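Local coordinates for probable ABC transporter phosphite binding protein PhnD1 (Prochlorococcus marinus str. MIT 9301, PDB 5LQ5) that probably serves as the periplasmic solute-binding component of an ABC transporter, binding inorganic phosphite strongly and phosphate and methylphosphonate only very weakly, at residues I44-A49 with G156-T161; P12-N15 with K21-N24; Q14-L19 with Y40-N45. All coordinates share one frame; numbering follows the deposited sequence.

How the interactions relate
Along the chain, strand 5-10 leads into the loop 12-15, and interaction 2 closes the first, short loop, bringing 12-15 back onto helix 16-34 at 21-24. Interaction 3 sets out from an overlapping piece, sharing Q14 and N15, and reaches further, to 40-45, where the chain has come back through strand 37-40; both use helix 16-34. Interaction 1 opens on I44 and N45, where interaction 3 ends, and makes the long reach to 156-161, joining the lobe of the six-stranded sheet to that of the five-stranded sheet. The loop also spans the cleft directly: D13 O accepts from H158 N and N15 N donates to D159 OD2, each at 2.8 Å.

Interaction 1: residues I44-A49 with G156-T161; sequences INYIAA and GSHDAT. With PO3 (phosphite ion), chain B.
Y46 and H158, which meet across this contact, each open a helix, 46-54 and 158-167 respectively. Each start is capped from the residue before it: N45 OD1 accepts from A48 N at 2.8 Å, nearly in line with its own C=O, and S157 OG accepts from A160 N at 2.9 Å. G156, with its positive phi of 90°, brings the second segment in. The two side chains cross at about a right angle, Y46 OH lying 3.7 Å from H158 NE2, and their real meeting point is phosphite. The Y46 hydroxyl donates to O3 of the ion at 2.6 Å, and H158 NE2 donates to the same O3 at 3.0 Å along a bent path (139°). Both rings present an edge to O3, which lies near the plane of each. H158 has CG beside its backbone N (chi1 -57°), which carries NE2 toward the cleft. Within the Y46 ring, CE2 comes 3.6 Å from G156 O. S126, S128 and the backbone N of T127 also bond the ion, and NE2 makes a weak bond to Y206. Side chains from the first residues of two helices, one in each lobe, converging on one oxyanion, fit the closed, liganded form of a two-lobed periplasmic binding protein.

Interaction 2: residues P12-N15 with K21-N24; sequences PDQN and KRFN
The R22 guanidinium meets the D13 carboxylate and the Q14 amide obliquely; its plane is turned 42° from the carboxylate and 72° from the amide. In its own plane, at the edge, lie F23 CE2 and water 1. The F23 ring in turn carries R22 CG 4.1 Å above its centre. The charge pair is long, D13 OD1 to R22 NH2 3.9 Å, and two waters fill in for a direct grip. Water 2 donates to D13 OD2 at 2.7 Å and accepts from R22 NH2 at 2.8 Å; water 1 donates to D13 OD1 at 2.8 Å and accepts weakly from the same nitrogen. R22 leaves its helix with CG anti to the backbone N and bends at chi3 (81°), which turns the guanidinium to the loop. Stronger partners lie outside: D13 OD2 bonds Y206 OH, and R22 NH1 bonds M246 O beside a cation-pi contact with F247. R22 would probably favour a charged D13 carboxylate, while the phosphite ion about 4 Å from the D13 side chain would oppose it. Thus the loop after strand 5-10 is clasped to the second turn of helix 16-34, while D13 also touches helices 46-54 and 158-167 at the cleft.

Interaction 3: residues Q14-L19 with Y40-N45; sequences QNQDVL and YIPVIN
Q16 and Y40 approach from opposite directions and meet end to edge: Q16 NE2 donates to Y40 OH at 3.1 Å with an N-H...O angle of 157°. The hydroxyl lies in the amide plane and NE2 lies near the ring plane, the two planes being 19° apart. Q16 reaches this place with CG anti to its backbone N and a bend at chi2 (64°), which swings the amide from the first helical turn across to the strand's end. Y40 likewise has CG anti to N, sending its ring toward the helix. P42 crosses the Q16 side chain at about a right angle, its CB 3.6 Å from Q16 NE2, while P42 N sits 4.0 Å above one face of the Y40 ring, offset toward the rim. L19 contributes its CB, 3.5 Å from Y40 OH. The other end of the amide works through water 3, which donates to Q16 OE1 and to V43 O, both at 2.7 Å. NE2 also bonds D20 OD1, its stronger partner. With an alanine in place of Q16, D20 OD1, Y40 OH and water 3 would probably each lose a partner, and P42 would be left without the amide against it. A single amide thus uses donor and acceptor ends to tie helix 16-34 to strand 37-40 and the loop after it, with the polar tyrosine tip held among apolar carbons.

Interaction 1: residues I44-A49 with G156-T161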
ATOM      1  N   ILE A  44       1.359  12.431  -7.024  1.00 18.49           N
ATOM      2  CA  ILE A  44      -0.087  12.463  -7.322  1.00 18.68           C
ATOM      3  C   ILE A  44      -0.781  11.100  -7.364  1.00 19.21           C
ATOM      4  O   ILE A  44      -1.975  11.030  -7.088  1.00 19.80           O
ATOM      5  CB  ILE A  44      -0.437  13.262  -8.602  1.00 23.61           C
ATOM      6  CG1 ILE A  44       0.231  12.654  -9.839  1.00 26.38           C
ATOM      7  CG2 ILE A  44      -0.127  14.745  -8.390  1.00 25.24           C
ATOM      8  CD1 ILE A  44      -0.389  13.159 -11.137  1.00 31.56           C
ATOM      9  N   ASN A  45      -0.048  10.027  -7.716  1.00 16.55           N
ATOM     10  CA  ASN A  45      -0.663   8.690  -7.885  1.00 17.26           C
ATOM     11  C   ASN A  45       0.401   7.592  -7.795  1.00 15.23           C
ATOM     12  O   ASN A  45       1.592   7.890  -7.621  1.00 15.84           O
ATOM     13  CB  ASN A  45      -1.511   8.629  -9.157  1.00 17.62           C
ATOM     14  CG  ASN A  45      -0.721   8.884 -10.428  1.00 19.01           C
ATOM     15  OD1 ASN A  45       0.467   8.540 -10.530  1.00 20.29           O
ATOM     16  ND2 ASN A  45      -1.365   9.508 -11.403  1.00 24.17           N
ATOM     17  N   TYR A  46      -0.031   6.326  -7.846  1.00 15.32           N
ATOM     18  CA  TYR A  46       0.910   5.222  -7.703  1.00 16.87           C
ATOM     19  C   TYR A  46       1.928   5.196  -8.844  1.00 16.69           C
ATOM     20  O   TYR A  46       3.075   4.889  -8.618  1.00 17.55           O
ATOM     21  CB  TYR A  46       0.201   3.889  -7.667  1.00 16.01           C
ATOM     22  CG  TYR A  46      -0.467   3.456  -6.345  1.00 14.05           C
ATOM     23  CD1 TYR A  46      -0.315   2.152  -5.868  1.00 15.41           C
ATOM     24  CD2 TYR A  46      -1.293   4.298  -5.620  1.00 15.52           C
ATOM     25  CE1 TYR A  46      -0.945   1.735  -4.730  1.00 15.46           C
ATOM     26  CE2 TYR A  46      -1.987   3.855  -4.508  1.00 16.46           C
ATOM     27  CZ  TYR A  46      -1.797   2.579  -4.042  1.00 17.20           C
ATOM     28  OH  TYR A  46      -2.453   2.114  -2.915  1.00 17.24           O
ATOM     29  N   ILE A  47       1.491   5.532 -10.062  1.00 15.93           N
ATOM     30  CA  ILE A  47       2.411   5.524 -11.192  1.00 18.56           C
ATOM     31  C   ILE A  47       3.521   6.528 -10.957  1.00 18.70           C
ATOM     32  O   ILE A  47       4.678   6.262 -11.254  1.00 18.42           O
ATOM     33  CB  ILE A  47       1.684   5.769 -12.517  1.00 20.59           C
ATOM     34  CG1 ILE A  47       0.914   4.531 -12.893  1.00 24.73           C
ATOM     35  CG2 ILE A  47       2.660   6.128 -13.633  1.00 24.20           C
ATOM     36  CD1 ILE A  47      -0.082   4.750 -14.027  1.00 33.55           C
ATOM     37  N   ALA A  48       3.154   7.674 -10.425  1.00 17.71           N
ATOM     38  CA  ALA A  48       4.128   8.752 -10.155  1.00 17.71           C
ATOM     39  C   ALA A  48       5.182   8.320  -9.119  1.00 17.18           C
ATOM     40  O   ALA A  48       6.318   8.813  -9.125  1.00 18.99           O
ATOM     41  CB  ALA A  48       3.442  10.034  -9.721  1.00 20.59           C
ATOM     42  N   ALA A  49       4.792   7.464  -8.191  1.00 18.02           N
ATOM     43  CA  ALA A  49       5.754   6.927  -7.225  1.00 16.80           C
ATOM     44  C   ALA A  49       6.802   6.043  -7.909  1.00 16.64           C
ATOM     45  O   ALA A  49       8.008   6.182  -7.684  1.00 18.60           O
ATOM     46  CB  ALA A  49       5.025   6.190  -6.116  1.00 17.94           C
ATOM     47  N   GLY A 156      -8.171   5.072  -6.570  1.00 16.71           N
ATOM     48  CA  GLY A 156      -6.833   5.594  -6.309  1.00 18.50           C
ATOM     49  C   GLY A 156      -6.244   5.474  -4.928  1.00 16.95           C
ATOM     50  O   GLY A 156      -5.055   5.664  -4.730  1.00 19.05           O
ATOM     51  N   SER A 157      -7.075   5.181  -3.947  1.00 16.09           N
ATOM     52  CA  SER A 157      -6.559   5.071  -2.576  1.00 16.62           C
ATOM     53  C   SER A 157      -7.544   4.311  -1.714  1.00 16.78           C
ATOM     54  O   SER A 157      -8.745   4.246  -2.002  1.00 16.36           O
ATOM     55  CB  SER A 157      -6.275   6.438  -1.959  1.00 20.14           C
ATOM     56  OG  SER A 157      -7.377   6.951  -1.196  1.00 20.68           O
ATOM     57  N   HIS A 158      -7.026   3.766  -0.617  1.00 16.53           N
ATOM     58  CA  HIS A 158      -7.886   2.987   0.283  1.00 16.65           C
ATOM     59  C   HIS A 158      -8.901   3.901   0.987  1.00 17.46           C
ATOM     60  O   HIS A 158     -10.060   3.504   1.212  1.00 17.96           O
ATOM     61  CB  HIS A 158      -7.063   2.184   1.267  1.00 18.56           C
ATOM     62  CG  HIS A 158      -6.095   1.278   0.594  1.00 15.70           C
ATOM     63  ND1 HIS A 158      -6.488   0.330  -0.326  1.00 16.86           N
ATOM     64  CD2 HIS A 158      -4.739   1.280   0.583  1.00 18.32           C
ATOM     65  CE1 HIS A 158      -5.414  -0.258  -0.821  1.00 16.87           C
ATOM     66  NE2 HIS A 158      -4.343   0.281  -0.269  1.00 17.86           N
ATOM     67  N   ASP A 159      -8.472   5.106   1.358  1.00 16.96           N
ATOM     68  CA  ASP A 159      -9.429   6.075   2.003  1.00 16.98           C
ATOM     69  C   ASP A 159     -10.527   6.462   0.995  1.00 18.89           C
ATOM     70  O   ASP A 159     -11.716   6.538   1.332  1.00 20.32           O
ATOM     71  CB  ASP A 159      -8.736   7.314   2.540  1.00 19.03           C
ATOM     72  CG  ASP A 159      -7.945   7.069   3.800  1.00 20.61           C
ATOM     73  OD1 ASP A 159      -8.232   6.094   4.554  1.00 26.49           O
ATOM     74  OD2 ASP A 159      -7.066   7.930   4.053  1.00 22.53           O
ATOM     75  N   ALA A 160     -10.130   6.627  -0.274  1.00 16.94           N
ATOM     76  CA  ALA A 160     -11.118   7.000  -1.287  1.00 16.63           C
ATOM     77  C   ALA A 160     -12.132   5.893  -1.601  1.00 16.48           C
ATOM     78  O   ALA A 160     -13.292   6.176  -1.863  1.00 18.60           O
ATOM     79  CB  ALA A 160     -10.456   7.480  -2.554  1.00 18.09           C
ATOM     80  N   THR A 161     -11.697   4.636  -1.505  1.00 15.67           N
ATOM     81  CA  THR A 161     -12.596   3.500  -1.684  1.00 16.98           C
ATOM     82  C   THR A 161     -13.670   3.491  -0.597  1.00 18.69           C
ATOM     83  O   THR A 161     -14.832   3.389  -0.881  1.00 17.84           O
ATOM     84  CB  THR A 161     -11.802   2.191  -1.655  1.00 15.68           C
ATOM     85  OG1 THR A 161     -10.872   2.224  -2.732  1.00 17.52           O
ATOM     86  CG2 THR A 161     -12.668   0.986  -1.772  1.00 18.17           C
TER
HETATM   87  P   PO3 B 401      -1.036  -1.430  -1.800  1.00 16.36           P
HETATM   88  O1  PO3 B 401      -1.691  -2.651  -1.073  1.00 15.81           O
HETATM   89  O2  PO3 B 401      -0.221  -1.806  -3.106  1.00 17.20           O
HETATM   90  O3  PO3 B 401      -2.081  -0.314  -2.080  1.00 16.06           O

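Interaction 2: residues P12-N15 with K21-N24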
ATOM      1  N   PRO A  12       0.539   6.920  -2.723  1.00 14.34           N
ATOM      2  CA  PRO A  12      -0.511   7.713  -2.070  1.00 17.61           C
ATOM      3  C   PRO A  12      -1.766   6.877  -1.808  1.00 16.10           C
ATOM      4  O   PRO A  12      -2.803   7.027  -2.455  1.00 17.74           O
ATOM      5  CB  PRO A  12      -0.759   8.830  -3.071  1.00 19.41           C
ATOM      6  CG  PRO A  12      -0.442   8.218  -4.410  1.00 19.35           C
ATOM      7  CD  PRO A  12       0.682   7.256  -4.153  1.00 16.40           C
ATOM      8  N   ASP A  13      -1.633   5.982  -0.828  1.00 15.76           N
ATOM      9  CA  ASP A  13      -2.620   4.918  -0.546  1.00 16.28           C
ATOM     10  C   ASP A  13      -3.702   5.351   0.440  1.00 17.69           C
ATOM     11  O   ASP A  13      -4.647   4.618   0.698  1.00 19.41           O
ATOM     12  CB  ASP A  13      -1.929   3.629  -0.095  1.00 18.15           C
ATOM     13  CG  ASP A  13      -1.329   3.717   1.318  1.00 20.57           C
ATOM     14  OD1 ASP A  13      -1.050   4.830   1.808  1.00 19.56           O
ATOM     15  OD2 ASP A  13      -1.162   2.662   1.940  1.00 22.94           O
ATOM     16  N   GLN A  14      -3.502   6.549   0.995  1.00 17.38           N
ATOM     17  CA  GLN A  14      -4.382   7.169   1.987  1.00 20.07           C
ATOM     18  C   GLN A  14      -4.442   8.677   1.719  1.00 18.85           C
ATOM     19  O   GLN A  14      -3.676   9.191   0.929  1.00 18.85           O
ATOM     20  CB  GLN A  14      -3.851   6.871   3.410  1.00 21.90           C
ATOM     21  CG  GLN A  14      -3.997   5.397   3.755  1.00 24.35           C
ATOM     22  CD  GLN A  14      -3.201   5.033   4.971  1.00 32.19           C
ATOM     23  OE1 GLN A  14      -2.074   4.553   4.891  1.00 41.81           O
ATOM     24  NE2 GLN A  14      -3.778   5.250   6.082  1.00 28.38           N
ATOM     25  N   ASN A  15      -5.331   9.382   2.406  1.00 20.06           N
ATOM     26  CA  ASN A  15      -5.443  10.807   2.262  1.00 20.06           C
ATOM     27  C   ASN A  15      -4.123  11.503   2.592  1.00 19.17           C
ATOM     28  O   ASN A  15      -3.347  11.048   3.463  1.00 19.46           O
ATOM     29  CB  ASN A  15      -6.554  11.367   3.140  1.00 21.39           C
ATOM     30  CG  ASN A  15      -7.942  10.935   2.687  1.00 20.02           C
ATOM     31  OD1 ASN A  15      -8.191  10.648   1.504  1.00 23.49           O
ATOM     32  ND2 ASN A  15      -8.841  10.904   3.607  1.00 25.30           N
ATOM     33  N   LYS A  21       1.761  13.588   7.656  1.00 22.35           N
ATOM     34  CA  LYS A  21       2.116  13.406   9.079  1.00 28.45           C
ATOM     35  C   LYS A  21       3.132  12.272   9.282  1.00 29.56           C
ATOM     36  O   LYS A  21       4.167  12.463   9.932  1.00 31.18           O
ATOM     37  CB  LYS A  21       0.872  13.157   9.939  1.00 30.81           C
ATOM     38  CG  LYS A  21       1.115  13.413  11.419  1.00 39.29           C
ATOM     39  CD  LYS A  21      -0.085  13.031  12.260  1.00 44.42           C
ATOM     40  CE  LYS A  21       0.297  13.066  13.734  1.00 72.45           C
ATOM     41  NZ  LYS A  21      -0.799  12.617  14.627  1.00 68.72           N
ATOM     42  N   ARG A  22       2.822  11.118   8.698  1.00 24.04           N
ATOM     43  CA  ARG A  22       3.653   9.910   8.752  1.00 22.84           C
ATOM     44  C   ARG A  22       5.028  10.160   8.181  1.00 22.41           C
ATOM     45  O   ARG A  22       6.065   9.885   8.853  1.00 24.72           O
ATOM     46  CB  ARG A  22       2.992   8.769   7.965  1.00 24.94           C
ATOM     47  CG  ARG A  22       3.739   7.471   8.028  1.00 30.45           C
ATOM     48  CD  ARG A  22       2.798   6.332   7.912  1.00 31.26           C
ATOM     49  NE  ARG A  22       2.449   6.070   6.543  1.00 26.33           N
ATOM     50  CZ  ARG A  22       1.605   5.116   6.177  1.00 33.85           C
ATOM     51  NH1 ARG A  22       0.985   4.379   7.093  1.00 32.72           N
ATOM     52  NH2 ARG A  22       1.377   4.905   4.891  1.00 31.14           N
ATOM     53  N   PHE A  23       5.074  10.599   6.931  1.00 22.66           N
ATOM     54  CA  PHE A  23       6.365  10.643   6.227  1.00 19.84           C
ATOM     55  C   PHE A  23       7.245  11.818   6.604  1.00 22.48           C
ATOM     56  O   PHE A  23       8.471  11.725   6.583  1.00 23.41           O
ATOM     57  CB  PHE A  23       6.174  10.453   4.718  1.00 21.57           C
ATOM     58  CG  PHE A  23       5.694   9.084   4.399  1.00 20.64           C
ATOM     59  CD1 PHE A  23       6.528   7.973   4.563  1.00 19.95           C
ATOM     60  CD2 PHE A  23       4.377   8.872   4.007  1.00 20.44           C
ATOM     61  CE1 PHE A  23       6.051   6.711   4.356  1.00 20.59           C
ATOM     62  CE2 PHE A  23       3.908   7.601   3.764  1.00 19.17           C
ATOM     63  CZ  PHE A  23       4.740   6.520   3.947  1.00 19.50           C
ATOM     64  N   ASN A  24       6.630  12.890   7.069  1.00 23.82           N
ATOM     65  CA  ASN A  24       7.428  13.994   7.631  1.00 26.54           C
ATOM     66  C   ASN A  24       8.058  13.564   8.972  1.00 23.54           C
ATOM     67  O   ASN A  24       9.250  13.874   9.227  1.00 27.85           O
ATOM     68  CB  ASN A  24       6.598  15.266   7.810  1.00 26.56           C
ATOM     69  CG  ASN A  24       6.253  15.961   6.495  1.00 28.55           C
ATOM     70  OD1 ASN A  24       6.984  15.908   5.503  1.00 26.97           O
ATOM     71  ND2 ASN A  24       5.127  16.685   6.502  1.00 29.67           N
TER
HETATM   72  O   HOH W   1       1.694   5.391   1.986  1.00 22.95           O
HETATM   73  O   HOH W   2       0.581   2.420   4.010  1.00 25.67           O

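Interaction 3: residues Q14-L19 with Y40-N45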
ATOM      1  N   GLN A  14      -3.502   6.549   0.995  1.00 17.38           N
ATOM      2  CA  GLN A  14      -4.382   7.169   1.987  1.00 20.07           C
ATOM      3  C   GLN A  14      -4.442   8.677   1.719  1.00 18.85           C
ATOM      4  O   GLN A  14      -3.676   9.191   0.929  1.00 18.85           O
ATOM      5  CB  GLN A  14      -3.851   6.871   3.410  1.00 21.90           C
ATOM      6  CG  GLN A  14      -3.997   5.397   3.755  1.00 24.35           C
ATOM      7  CD  GLN A  14      -3.201   5.033   4.971  1.00 32.19           C
ATOM      8  OE1 GLN A  14      -2.074   4.553   4.891  1.00 41.81           O
ATOM      9  NE2 GLN A  14      -3.778   5.250   6.082  1.00 28.38           N
ATOM     10  N   ASN A  15      -5.331   9.382   2.406  1.00 20.06           N
ATOM     11  CA  ASN A  15      -5.443  10.807   2.262  1.00 20.06           C
ATOM     12  C   ASN A  15      -4.123  11.503   2.592  1.00 19.17           C
ATOM     13  O   ASN A  15      -3.347  11.048   3.463  1.00 19.46           O
ATOM     14  CB  ASN A  15      -6.554  11.367   3.140  1.00 21.39           C
ATOM     15  CG  ASN A  15      -7.942  10.935   2.687  1.00 20.02           C
ATOM     16  OD1 ASN A  15      -8.191  10.648   1.504  1.00 23.49           O
ATOM     17  ND2 ASN A  15      -8.841  10.904   3.607  1.00 25.30           N
ATOM     18  N   GLN A  16      -3.877  12.604   1.895  1.00 19.59           N
ATOM     19  CA  GLN A  16      -2.598  13.312   2.016  1.00 19.92           C
ATOM     20  C   GLN A  16      -2.271  13.792   3.436  1.00 19.80           C
ATOM     21  O   GLN A  16      -1.090  13.815   3.835  1.00 21.51           O
ATOM     22  CB  GLN A  16      -2.488  14.441   0.994  1.00 22.47           C
ATOM     23  CG  GLN A  16      -1.080  14.993   0.834  1.00 21.68           C
ATOM     24  CD  GLN A  16      -0.131  13.950   0.295  1.00 21.83           C
ATOM     25  OE1 GLN A  16      -0.442  13.250  -0.671  1.00 24.13           O
ATOM     26  NE2 GLN A  16       1.011  13.814   0.930  1.00 22.65           N
ATOM     27  N   ASP A  17      -3.292  14.163   4.200  1.00 21.66           N
ATOM     28  CA  ASP A  17      -3.057  14.561   5.607  1.00 26.80           C
ATOM     29  C   ASP A  17      -2.339  13.475   6.465  1.00 27.05           C
ATOM     30  O   ASP A  17      -1.417  13.753   7.242  1.00 26.48           O
ATOM     31  CB  ASP A  17      -4.321  15.128   6.279  1.00 25.08           C
ATOM     32  CG  ASP A  17      -5.454  14.110   6.498  1.00 42.37           C
ATOM     33  OD1 ASP A  17      -5.588  13.126   5.751  1.00 31.59           O
ATOM     34  OD2 ASP A  17      -6.271  14.339   7.423  1.00 52.80           O
ATOM     35  N   VAL A  18      -2.768  12.239   6.290  1.00 22.35           N
ATOM     36  CA  VAL A  18      -2.173  11.063   6.941  1.00 25.42           C
ATOM     37  C   VAL A  18      -0.742  10.867   6.436  1.00 23.64           C
ATOM     38  O   VAL A  18       0.180  10.618   7.201  1.00 22.51           O
ATOM     39  CB  VAL A  18      -3.023   9.784   6.677  1.00 30.90           C
ATOM     40  CG1 VAL A  18      -2.323   8.526   7.195  1.00 30.20           C
ATOM     41  CG2 VAL A  18      -4.407   9.937   7.306  1.00 35.97           C
ATOM     42  N   LEU A  19      -0.569  10.945   5.128  1.00 19.81           N
ATOM     43  CA  LEU A  19       0.747  10.715   4.513  1.00 21.27           C
ATOM     44  C   LEU A  19       1.750  11.762   4.949  1.00 21.04           C
ATOM     45  O   LEU A  19       2.882  11.433   5.318  1.00 21.91           O
ATOM     46  CB  LEU A  19       0.669  10.721   2.978  1.00 19.98           C
ATOM     47  CG  LEU A  19      -0.266   9.705   2.337  1.00 20.42           C
ATOM     48  CD1 LEU A  19      -0.356   9.998   0.842  1.00 21.75           C
ATOM     49  CD2 LEU A  19       0.153   8.294   2.598  1.00 23.89           C
ATOM     50  N   TYR A  40      10.419  14.516   2.682  1.00 21.07           N
ATOM     51  CA  TYR A  40       9.295  13.771   2.069  1.00 21.09           C
ATOM     52  C   TYR A  40       8.752  14.581   0.884  1.00 21.18           C
ATOM     53  O   TYR A  40       8.417  15.768   1.016  1.00 24.37           O
ATOM     54  CB  TYR A  40       8.190  13.459   3.076  1.00 20.68           C
ATOM     55  CG  TYR A  40       6.873  12.998   2.469  1.00 18.88           C
ATOM     56  CD1 TYR A  40       6.824  11.904   1.587  1.00 18.47           C
ATOM     57  CD2 TYR A  40       5.656  13.618   2.824  1.00 21.96           C
ATOM     58  CE1 TYR A  40       5.624  11.486   1.050  1.00 19.50           C
ATOM     59  CE2 TYR A  40       4.465  13.193   2.290  1.00 21.14           C
ATOM     60  CZ  TYR A  40       4.461  12.119   1.389  1.00 19.97           C
ATOM     61  OH  TYR A  40       3.273  11.687   0.820  1.00 19.05           O
ATOM     62  N   ILE A  41       8.650  13.934  -0.258  1.00 19.75           N
ATOM     63  CA  ILE A  41       8.182  14.532  -1.520  1.00 21.11           C
ATOM     64  C   ILE A  41       6.898  13.807  -1.962  1.00 21.64           C
ATOM     65  O   ILE A  41       6.996  12.731  -2.545  1.00 21.62           O
ATOM     66  CB  ILE A  41       9.240  14.396  -2.643  1.00 27.23           C
ATOM     67  CG1 ILE A  41      10.633  14.859  -2.196  1.00 40.45           C
ATOM     68  CG2 ILE A  41       8.794  15.085  -3.918  1.00 29.63           C
ATOM     69  CD1 ILE A  41      10.720  16.283  -1.738  1.00 47.08           C
ATOM     70  N   PRO A  42       5.698  14.399  -1.741  1.00 20.31           N
ATOM     71  CA  PRO A  42       4.451  13.773  -2.212  1.00 19.42           C
ATOM     72  C   PRO A  42       4.367  13.600  -3.727  1.00 20.93           C
ATOM     73  O   PRO A  42       4.967  14.348  -4.478  1.00 22.42           O
ATOM     74  CB  PRO A  42       3.345  14.728  -1.714  1.00 25.60           C
ATOM     75  CG  PRO A  42       3.985  15.529  -0.635  1.00 30.42           C
ATOM     76  CD  PRO A  42       5.420  15.674  -1.065  1.00 23.58           C
ATOM     77  N   VAL A  43       3.603  12.593  -4.137  1.00 18.94           N
ATOM     78  CA  VAL A  43       3.279  12.376  -5.555  1.00 18.57           C
ATOM     79  C   VAL A  43       1.781  12.288  -5.773  1.00 18.72           C
ATOM     80  O   VAL A  43       1.039  11.989  -4.847  1.00 18.98           O
ATOM     81  CB  VAL A  43       3.965  11.112  -6.090  1.00 20.63           C
ATOM     82  CG1 VAL A  43       5.478  11.295  -6.007  1.00 22.54           C
ATOM     83  CG2 VAL A  43       3.449   9.856  -5.359  1.00 22.09           C
ATOM     84  N   ILE A  44       1.359  12.431  -7.024  1.00 18.49           N
ATOM     85  CA  ILE A  44      -0.087  12.463  -7.322  1.00 18.68           C
ATOM     86  C   ILE A  44      -0.781  11.100  -7.364  1.00 19.21           C
ATOM     87  O   ILE A  44      -1.975  11.030  -7.088  1.00 19.80           O
ATOM     88  CB  ILE A  44      -0.437  13.262  -8.602  1.00 23.61           C
ATOM     89  CG1 ILE A  44       0.231  12.654  -9.839  1.00 26.38           C
ATOM     90  CG2 ILE A  44      -0.127  14.745  -8.390  1.00 25.24           C
ATOM     91  CD1 ILE A  44      -0.389  13.159 -11.137  1.00 31.56           C
ATOM     92  N   ASN A  45      -0.048  10.027  -7.716  1.00 16.55           N
ATOM     93  CA  ASN A  45      -0.663   8.690  -7.885  1.00 17.26           C
ATOM     94  C   ASN A  45       0.401   7.592  -7.795  1.00 15.23           C
ATOM     95  O   ASN A  45       1.592   7.890  -7.621  1.00 15.84           O
ATOM     96  CB  ASN A  45      -1.511   8.629  -9.157  1.00 17.62           C
ATOM     97  CG  ASN A  45      -0.721   8.884 -10.428  1.00 19.01           C
ATOM     98  OD1 ASN A  45       0.467   8.540 -10.530  1.00 20.29           O
ATOM     99  ND2 ASN A  45      -1.365   9.508 -11.403  1.00 24.17           N
TER
HETATM  100  O   HOH W   3       1.200  11.799  -2.169  1.00 22.02           O